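Local coordinates for protein NADP-dependent glyceraldehyde-3-phosphate dehydrogenase (PDB 3PRL) that probably oxidises glyceraldehyde 3-phosphate with NADP+ without phosphorylating it, as a member of the aldehyde dehydrogenase family, at residues Glu149-Gly154 against Met473-Val478; Ala121-Arg126 against Gly465-Leu470. All blocks are in the same frame, centred on the assembly; numbering follows the deposited sequence.

Contact 1. Residues Glu149-Gly154 against Met473-Val478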
loop_
_atom_site.group_PDB
_atom_site.type_symbol
_atom_site.label_atom_id
_atom_site.label_comp_id
_atom_site.label_asym_id
_atom_site.label_seq_id
_atom_site.Cartn_x
_atom_site.Cartn_y
_atom_site.Cartn_z
ATOM N N GLU D 149 -7.010 7.043 9.610
ATOM C CA GLU D 149 -5.732 6.899 10.281
ATOM C C GLU D 149 -5.802 5.722 11.246
ATOM O O GLU D 149 -6.859 5.076 11.342
ATOM C CB GLU D 149 -5.352 8.200 10.993
ATOM C CG GLU D 149 -4.763 9.257 10.054
ATOM C CD GLU D 149 -4.643 10.646 10.692
ATOM O OE1 GLU D 149 -5.645 11.135 11.284
ATOM O OE2 GLU D 149 -3.539 11.255 10.599
ATOM N N ARG D 150 -4.684 5.436 11.930
ATOM C CA ARG D 150 -4.629 4.443 13.002
ATOM C C ARG D 150 -4.479 5.056 14.396
ATOM O O ARG D 150 -3.661 5.950 14.612
ATOM C CB ARG D 150 -3.484 3.453 12.776
ATOM C CG ARG D 150 -3.686 2.619 11.547
ATOM C CD ARG D 150 -3.393 1.187 11.820
ATOM N NE ARG D 150 -4.345 0.389 11.083
ATOM C CZ ARG D 150 -5.180 -0.495 11.607
ATOM N NH1 ARG D 150 -5.161 -0.779 12.907
ATOM N NH2 ARG D 150 -6.026 -1.115 10.799
ATOM N N GLU D 151 -5.246 4.524 15.341
ATOM C CA GLU D 151 -5.313 5.029 16.712
ATOM C C GLU D 151 -4.937 3.896 17.668
ATOM O O GLU D 151 -5.392 2.773 17.477
ATOM C CB GLU D 151 -6.748 5.511 16.984
ATOM C CG GLU D 151 -7.138 5.806 18.449
ATOM C CD GLU D 151 -6.724 7.187 18.951
ATOM O OE1 GLU D 151 -5.662 7.698 18.558
ATOM O OE2 GLU D 151 -7.455 7.753 19.787
ATOM N N PRO D 152 -4.106 4.175 18.696
ATOM C CA PRO D 152 -3.867 3.140 19.722
ATOM C C PRO D 152 -5.177 2.603 20.308
ATOM O O PRO D 152 -6.183 3.306 20.320
ATOM C CB PRO D 152 -3.102 3.885 20.823
ATOM C CG PRO D 152 -3.056 5.361 20.413
ATOM C CD PRO D 152 -3.299 5.388 18.929
ATOM N N LEU D 153 -5.166 1.360 20.782
ATOM C CA LEU D 153 -6.342 0.807 21.447
ATOM C C LEU D 153 -6.449 1.281 22.915
ATOM O O LEU D 153 -7.561 1.459 23.420
ATOM C CB LEU D 153 -6.347 -0.736 21.363
ATOM C CG LEU D 153 -6.252 -1.449 20.007
ATOM C CD1 LEU D 153 -5.640 -2.838 20.181
ATOM C CD2 LEU D 153 -7.622 -1.561 19.297
ATOM N N GLY D 154 -5.310 1.506 23.584
ATOM C CA GLY D 154 -5.307 1.858 25.018
ATOM C C GLY D 154 -4.175 1.267 25.865
ATOM O O GLY D 154 -3.008 1.556 25.643
ATOM N N MET D 473 -2.078 -3.522 17.223
ATOM C CA MET D 473 -1.974 -2.611 18.363
ATOM C C MET D 473 -2.835 -1.357 18.210
ATOM O O MET D 473 -2.842 -0.488 19.082
ATOM C CB MET D 473 -0.521 -2.169 18.569
ATOM C CG MET D 473 0.502 -3.297 18.692
ATOM S SD MET D 473 0.557 -4.111 20.303
ATOM C CE MET D 473 1.635 -5.503 19.970
ATOM N N THR D 474 -3.526 -1.263 17.079
ATOM C CA THR D 474 -4.225 -0.052 16.696
ATOM C C THR D 474 -5.599 -0.420 16.148
ATOM O O THR D 474 -5.971 -1.582 16.122
ATOM C CB THR D 474 -3.443 0.715 15.592
ATOM O OG1 THR D 474 -2.887 -0.227 14.669
ATOM C CG2 THR D 474 -2.316 1.566 16.185
ATOM N N ARG D 475 -6.316 0.604 15.697
ATOM C CA ARG D 475 -7.626 0.485 15.049
ATOM C C ARG D 475 -7.799 1.716 14.149
ATOM O O ARG D 475 -7.078 2.728 14.304
ATOM C CB ARG D 475 -8.777 0.341 16.091
ATOM C CG ARG D 475 -8.911 1.482 17.193
ATOM C CD ARG D 475 -9.695 2.722 16.699
ATOM N NE ARG D 475 -10.111 3.664 17.748
ATOM C CZ ARG D 475 -10.953 4.684 17.544
ATOM N NH1 ARG D 475 -11.464 4.907 16.326
ATOM N NH2 ARG D 475 -11.291 5.491 18.543
ATOM N N GLU D 476 -8.746 1.628 13.212
ATOM C CA GLU D 476 -9.006 2.712 12.301
ATOM C C GLU D 476 -9.725 3.848 13.014
ATOM O O GLU D 476 -10.597 3.634 13.870
ATOM C CB GLU D 476 -9.796 2.251 11.070
ATOM C CG GLU D 476 -8.955 1.485 10.040
ATOM C CD GLU D 476 -9.024 -0.020 10.213
ATOM O OE1 GLU D 476 -9.343 -0.497 11.322
ATOM O OE2 GLU D 476 -8.766 -0.740 9.228
ATOM N N ARG D 477 -9.307 5.047 12.648
ATOM C CA ARG D 477 -9.863 6.290 13.121
ATOM C C ARG D 477 -10.282 7.076 11.887
ATOM O O ARG D 477 -9.432 7.501 11.102
ATOM C CB ARG D 477 -8.797 7.038 13.927
ATOM C CG ARG D 477 -9.213 8.450 14.314
ATOM C CD ARG D 477 -8.703 8.928 15.680
ATOM N NE ARG D 477 -9.749 9.821 16.136
ATOM C CZ ARG D 477 -10.547 9.627 17.179
ATOM N NH1 ARG D 477 -10.377 8.609 18.012
ATOM N NH2 ARG D 477 -11.505 10.508 17.407
ATOM N N VAL D 478 -11.585 7.246 11.692
ATOM C CA VAL D 478 -12.094 7.877 10.462
ATOM C C VAL D 478 -12.695 9.264 10.763
ATOM O O VAL D 478 -13.492 9.402 11.690
ATOM C CB VAL D 478 -13.171 6.980 9.758
ATOM C CG1 VAL D 478 -13.641 7.595 8.426
ATOM C CG2 VAL D 478 -12.655 5.550 9.548
#

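Contact 2. Residues Ala121-Arg126 against Gly465-Leu470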
loop_
_atom_site.group_PDB
_atom_site.type_symbol
_atom_site.label_atom_id
_atom_site.label_comp_id
_atom_site.label_asym_id
_atom_site.label_seq_id
_atom_site.Cartn_x
_atom_site.Cartn_y
_atom_site.Cartn_z
ATOM N N ALA D 121 10.355 0.649 15.617
ATOM C CA ALA D 121 10.336 2.126 15.647
ATOM C C ALA D 121 10.217 2.745 14.245
ATOM O O ALA D 121 9.310 3.556 14.012
ATOM C CB ALA D 121 11.546 2.668 16.360
ATOM N N ASP D 122 11.110 2.359 13.325
ATOM C CA ASP D 122 11.102 2.902 11.940
ATOM C C ASP D 122 9.793 2.521 11.215
ATOM O O ASP D 122 9.266 3.288 10.408
ATOM C CB ASP D 122 12.278 2.398 11.077
ATOM C CG ASP D 122 13.623 2.365 11.803
ATOM O OD1 ASP D 122 13.997 3.354 12.450
ATOM O OD2 ASP D 122 14.341 1.333 11.667
ATOM N N GLU D 123 9.293 1.316 11.482
ATOM C CA GLU D 123 8.049 0.870 10.847
ATOM C C GLU D 123 6.846 1.707 11.284
ATOM O O GLU D 123 5.918 1.940 10.497
ATOM C CB GLU D 123 7.806 -0.613 11.089
ATOM C CG GLU D 123 6.749 -1.239 10.175
ATOM C CD GLU D 123 7.184 -1.340 8.715
ATOM O OE1 GLU D 123 6.396 -0.959 7.837
ATOM O OE2 GLU D 123 8.305 -1.805 8.437
ATOM N N ALA D 124 6.878 2.181 12.528
ATOM C CA ALA D 124 5.803 3.026 13.038
ATOM C C ALA D 124 5.771 4.385 12.334
ATOM O O ALA D 124 4.696 4.893 11.989
ATOM C CB ALA D 124 5.906 3.193 14.531
ATOM N N LEU D 125 6.951 4.954 12.116
ATOM C CA LEU D 125 7.111 6.185 11.339
ATOM C C LEU D 125 6.472 6.101 9.951
ATOM O O LEU D 125 6.214 7.124 9.316
ATOM C CB LEU D 125 8.589 6.492 11.135
ATOM C CG LEU D 125 9.421 7.136 12.245
ATOM C CD1 LEU D 125 10.775 7.480 11.662
ATOM C CD2 LEU D 125 8.731 8.376 12.860
ATOM N N ARG D 126 6.229 4.892 9.470
ATOM C CA ARG D 126 5.727 4.750 8.108
ATOM C C ARG D 126 4.285 4.273 7.988
ATOM O O ARG D 126 3.845 3.870 6.906
ATOM C CB ARG D 126 6.676 3.874 7.300
ATOM C CG ARG D 126 7.880 4.648 6.866
ATOM C CD ARG D 126 9.132 3.860 7.000
ATOM N NE ARG D 126 10.291 4.689 6.709
ATOM C CZ ARG D 126 11.187 5.101 7.604
ATOM N NH1 ARG D 126 11.066 4.796 8.889
ATOM N NH2 ARG D 126 12.201 5.858 7.200
ATOM N N GLY D 465 5.048 -10.470 13.836
ATOM C CA GLY D 465 6.038 -9.950 12.935
ATOM C C GLY D 465 5.895 -8.449 13.109
ATOM O O GLY D 465 4.939 -7.974 13.744
ATOM N N ILE D 466 6.832 -7.693 12.549
ATOM C CA ILE D 466 6.945 -6.265 12.877
ATOM C C ILE D 466 5.732 -5.430 12.488
ATOM O O ILE D 466 5.070 -4.870 13.370
ATOM C CB ILE D 466 8.238 -5.637 12.327
ATOM C CG1 ILE D 466 9.463 -6.350 12.898
ATOM C CG2 ILE D 466 8.279 -4.113 12.620
ATOM C CD1 ILE D 466 9.558 -6.343 14.405
ATOM N N LYS D 467 5.441 -5.332 11.189
ATOM C CA LYS D 467 4.264 -4.570 10.755
ATOM C C LYS D 467 2.941 -5.119 11.281
ATOM O O LYS D 467 2.136 -4.336 11.796
ATOM C CB LYS D 467 4.174 -4.354 9.244
ATOM C CG LYS D 467 3.065 -3.344 8.849
ATOM C CD LYS D 467 2.565 -3.539 7.415
ATOM C CE LYS D 467 3.311 -2.638 6.449
ATOM N NZ LYS D 467 2.499 -1.439 6.040
ATOM N N PRO D 468 2.694 -6.443 11.131
ATOM C CA PRO D 468 1.402 -6.998 11.570
ATOM C C PRO D 468 1.143 -6.704 13.043
ATOM O O PRO D 468 -0.010 -6.493 13.436
ATOM C CB PRO D 468 1.571 -8.515 11.354
ATOM C CG PRO D 468 2.566 -8.601 10.240
ATOM C CD PRO D 468 3.519 -7.468 10.460
ATOM N N SER D 469 2.217 -6.691 13.841
ATOM C CA SER D 469 2.147 -6.306 15.243
ATOM C C SER D 469 1.596 -4.904 15.414
ATOM O O SER D 469 0.712 -4.688 16.235
ATOM C CB SER D 469 3.529 -6.401 15.902
ATOM O OG SER D 469 3.860 -7.775 16.040
ATOM N N LEU D 470 2.104 -3.952 14.636
ATOM C CA LEU D 470 1.651 -2.552 14.756
ATOM C C LEU D 470 0.157 -2.369 14.526
ATOM O O LEU D 470 -0.487 -1.579 15.234
ATOM C CB LEU D 470 2.455 -1.649 13.822
ATOM C CG LEU D 470 3.913 -1.558 14.266
ATOM C CD1 LEU D 470 4.813 -1.171 13.132
ATOM C CD2 LEU D 470 4.039 -0.570 15.387
#

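Contact 1. Residues Glu149-Gly154 against Met473-Val478
Glu149-Pro152 and Thr474-Val478 pair as antiparallel strands, their short axes at 128°, which shows a strong twist. Two hydrogen-bonded pairs carry the backbone register. Glu149 and Arg477 exchange both bonds, Glu149 N to Arg477 O at 2.9 Å and Arg477 N to Glu149 O. Glu151 N gives a bond of 2.8 Å to Arg475 O, and the return bond from Arg475 N to Glu151 O is more bent, 135° at the hydrogen.

Polar side chains work on both faces. On one, the bent Arg150 chain brings its guanidinium over the Arg475-Glu476 peptide, with Thr474 OG1 at its edge, where NH1 donates to it at 2.9 Å; NH2 forms a salt bridge to Glu476 OE2 at 3.2 Å, the carboxylate plane turned 52° from the guanidinium. With only an alanine at this position, the Glu476 carboxylate is likely to lose its salt-bridge mate, and Thr474 OG1 the NH1 donor, keeping its bond with Leu470 O. On the other face, Glu151 CG lies over the Arg475 guanidinium, 3.7 Å from NE, while Glu151 OE2 makes a long salt bridge of 3.5 Å to Arg477 NH1.

Apolar packing closes the end: Leu153 CD2 rests 3.9 Å from Arg475 CB.

Met473 packs on helix 167-178. The second subunit takes Glu151 OE1 (Lys431), Arg475 NH1 (Val435 O) and Arg477 NH2 (Leu433 O); its parallel strand at Val478 continues the sheet.

Contact 2. Residues Ala121-Arg126 against Gly465-Leu470
Packing of two helices, the C-terminal end of helix 103-124 against the first turn of helix 466-472, brings Glu123 onto Ile466, Lys467 and Leu470. No hydrogen bond crosses, and Glu123 gives the largest share, 81 Å², of the 201 Å² buried between the segments. Its CB points toward the second helix, and CG, anti to the backbone N (chi1 -165°), meets Leu470 CD1 at 3.5 Å; Glu123 CB touches Ile466 CG2 at 3.8 Å. Leu470 thus reaches the glutamate stem with one methyl branch, while its other, CD2, lies 4.3 Å from Ala124 CB.

The bend at chi2 (69°) turns the carboxylate aside from this apolar patch. The Lys467 side chain crosses that of Glu123 at about a right angle, and Glu123 OE1 stands 4.3 Å from Lys467 NZ, beyond a salt bridge, so any attraction there is likely to be modest. The firmer partner of the carboxylate is Arg126 of the fourth subunit, whose NE forms a salt bridge with Glu123 OE2.

At the start of the second helix, Gly465 is the N-cap, and its O accepts from Ser469 N. Helix 167-178 packs on the patch, its Val178 touching both Ala124 and Leu470, while helix 70-86 packs on Ala121 and Leu125.

How the contacts relate
The two contacts have centres 13 Å apart and are joined through consecutive elements: helix 466-472, used in contact 2, leads directly into strand 474-482, used in contact 1. The hydrogen bond between Leu470 O and Thr474 OG1 spans that junction. Along the chain the segments alternate, 121-126, 149-154, 465-470, 473-478, so the C-terminal part meets the earlier one twice. Both contacts border helix 167-178, through Met473 and Leu470. The side chains of Met473 and Ile466 lie about 9 and 10 Å from that of Glu259, the predicted active-site residue; Met473 is about 11 Å, between side chains, from NADP+-binding Ser160, though this chain holds no NADP+. Contact 1 mainly meets the second subunit, contact 2 the fourth; the third borders both.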